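Local coordinates for protein dextranase (Pseudarthrobacter oxydans, PDB 6NZS) that probably hydrolyses internal alpha-1,6-glucosidic linkages of dextran, as an endo-acting glycoside hydrolase of family 49, at residues Lys71-Glu76 with Ser363-Thr368. Sequence-based numbering, arbitrary orientation.
Sequences KEDGAE and SWYWQT
Trp366 N donates to Asp73 O at 2.8 Å, the one hydrogen bond across the two loops, and the nearest CA atoms across the pair, those of Gly74 and Trp366, stand 4.6 Å apart. The Trp366 indole lies flat under the Asp73-Gly74 peptide, with Gly74 CA over its five-membered ring in a CH-pi contact. Glycine's lack of a side chain lets the ring come this close. The far rim of the benzo ring meets Glu72, whose CB is 3.7 Å from Trp366 CH2, while the carboxylate, turned 83° to the indole, pairs through OE2 with Lys167. In this way a loop of the N-terminal Ig-like domain, just before helix 76-81, is joined to a loop of the beta-solenoid. Replacing Trp366 by an alanine is likely to open a gap between the two loops, with the face under Gly74 and the rim that Glu72 CB touches both gone. Asp73 CG, wedged between its own N and carbonyl carbon (chi1 59°), places OD2 at the Tyr365 ring edge, 3.5 Å from CE1; OD2 also forms a salt bridge with Arg61 and is hydrogen-bonded to Tyr69 OH. Asp73 OD1 accepts from Ala75 N in an Asx turn, and the Glu76 carboxylate grips Asp73 N and Gly74 N with one oxygen each.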
# COMPACT_ATOMS: atom_id res chain seq x y z
N LYS A 71 7.46 7.19 -22.69
CA LYS A 71 7.96 5.96 -22.09
C LYS A 71 6.87 5.31 -21.24
O LYS A 71 5.86 5.92 -20.90
CB LYS A 71 9.17 6.26 -21.20
CG LYS A 71 8.84 7.06 -19.95
CD LYS A 71 10.06 7.22 -19.05
CE LYS A 71 9.73 8.11 -17.86
NZ LYS A 71 10.92 8.33 -16.99
N GLU A 72 7.10 4.04 -20.90
CA GLU A 72 6.17 3.34 -20.03
C GLU A 72 6.19 3.96 -18.65
O GLU A 72 7.24 4.36 -18.14
CB GLU A 72 6.54 1.86 -19.94
CG GLU A 72 6.20 1.06 -21.19
CD GLU A 72 6.39 -0.43 -20.99
OE1 GLU A 72 7.40 -0.82 -20.37
OE2 GLU A 72 5.53 -1.21 -21.45
N ASP A 73 5.01 4.07 -18.03
CA ASP A 73 4.90 4.58 -16.68
C ASP A 73 4.34 3.57 -15.69
O ASP A 73 4.16 3.92 -14.52
CB ASP A 73 4.11 5.90 -16.64
CG ASP A 73 2.69 5.77 -17.18
OD1 ASP A 73 2.15 4.64 -17.23
OD2 ASP A 73 2.11 6.80 -17.57
N GLY A 74 4.07 2.34 -16.12
CA GLY A 74 3.55 1.31 -15.25
C GLY A 74 2.04 1.22 -15.19
O GLY A 74 1.51 0.22 -14.68
N ALA A 75 1.32 2.22 -15.71
CA ALA A 75 -0.13 2.21 -15.73
C ALA A 75 -0.70 1.68 -17.03
O ALA A 75 -1.92 1.76 -17.23
CB ALA A 75 -0.67 3.62 -15.46
N GLU A 76 0.14 1.11 -17.90
CA GLU A 76 -0.33 0.70 -19.22
C GLU A 76 -1.42 -0.37 -19.13
O GLU A 76 -2.50 -0.22 -19.71
CB GLU A 76 0.84 0.22 -20.08
CG GLU A 76 1.69 1.35 -20.64
CD GLU A 76 2.62 1.99 -19.61
OE1 GLU A 76 2.97 1.33 -18.61
OE2 GLU A 76 2.99 3.16 -19.81
N SER A 363 -2.71 3.43 -6.80
CA SER A 363 -1.28 3.49 -7.07
C SER A 363 -0.97 2.86 -8.43
O SER A 363 -0.36 1.80 -8.55
CB SER A 363 -0.50 2.83 -5.94
OG SER A 363 -0.65 3.56 -4.73
N TRP A 364 -1.41 3.55 -9.49
CA TRP A 364 -1.35 2.97 -10.83
C TRP A 364 0.05 3.03 -11.44
O TRP A 364 0.46 2.08 -12.12
CB TRP A 364 -2.34 3.69 -11.74
CG TRP A 364 -3.73 3.72 -11.17
CD1 TRP A 364 -4.38 4.81 -10.64
CD2 TRP A 364 -4.64 2.62 -11.07
NE1 TRP A 364 -5.64 4.45 -10.22
CE2 TRP A 364 -5.83 3.12 -10.48
CE3 TRP A 364 -4.58 1.28 -11.44
CZ2 TRP A 364 -6.94 2.31 -10.24
CZ3 TRP A 364 -5.69 0.46 -11.20
CH2 TRP A 364 -6.85 0.98 -10.60
N TYR A 365 0.77 4.13 -11.24
CA TYR A 365 2.09 4.30 -11.84
C TYR A 365 3.12 3.42 -11.13
O TYR A 365 2.96 3.08 -9.95
CB TYR A 365 2.54 5.76 -11.66
CG TYR A 365 1.74 6.80 -12.41
CD1 TYR A 365 1.53 6.70 -13.78
CD2 TYR A 365 1.20 7.89 -11.73
CE1 TYR A 365 0.80 7.67 -14.46
CE2 TYR A 365 0.47 8.86 -12.39
CZ TYR A 365 0.27 8.74 -13.76
OH TYR A 365 -0.47 9.71 -14.42
N TRP A 366 4.19 3.08 -11.84
CA TRP A 366 5.39 2.59 -11.18
C TRP A 366 5.88 3.65 -10.19
O TRP A 366 5.49 4.82 -10.25
CB TRP A 366 6.51 2.38 -12.20
CG TRP A 366 6.36 1.19 -13.07
CD1 TRP A 366 5.68 0.04 -12.78
CD2 TRP A 366 6.88 1.02 -14.40
NE1 TRP A 366 5.75 -0.84 -13.84
CE2 TRP A 366 6.49 -0.26 -14.84
CE3 TRP A 366 7.64 1.83 -15.25
CZ2 TRP A 366 6.82 -0.75 -16.11
CZ3 TRP A 366 7.98 1.33 -16.51
CH2 TRP A 366 7.57 0.05 -16.92
N GLN A 367 6.77 3.23 -9.29
CA GLN A 367 7.42 4.11 -8.33
C GLN A 367 6.43 4.72 -7.34
O GLN A 367 6.72 5.75 -6.72
CB GLN A 367 8.28 5.18 -9.01
CG GLN A 367 9.22 4.59 -10.07
CD GLN A 367 10.17 5.61 -10.66
OE1 GLN A 367 9.87 6.24 -11.68
NE2 GLN A 367 11.31 5.79 -10.02
N THR A 368 5.27 4.09 -7.16
CA THR A 368 4.31 4.50 -6.15
C THR A 368 4.55 3.71 -4.86
O THR A 368 3.67 3.04 -4.33
CB THR A 368 2.89 4.35 -6.67
OG1 THR A 368 2.71 3.05 -7.26
CG2 THR A 368 2.64 5.42 -7.73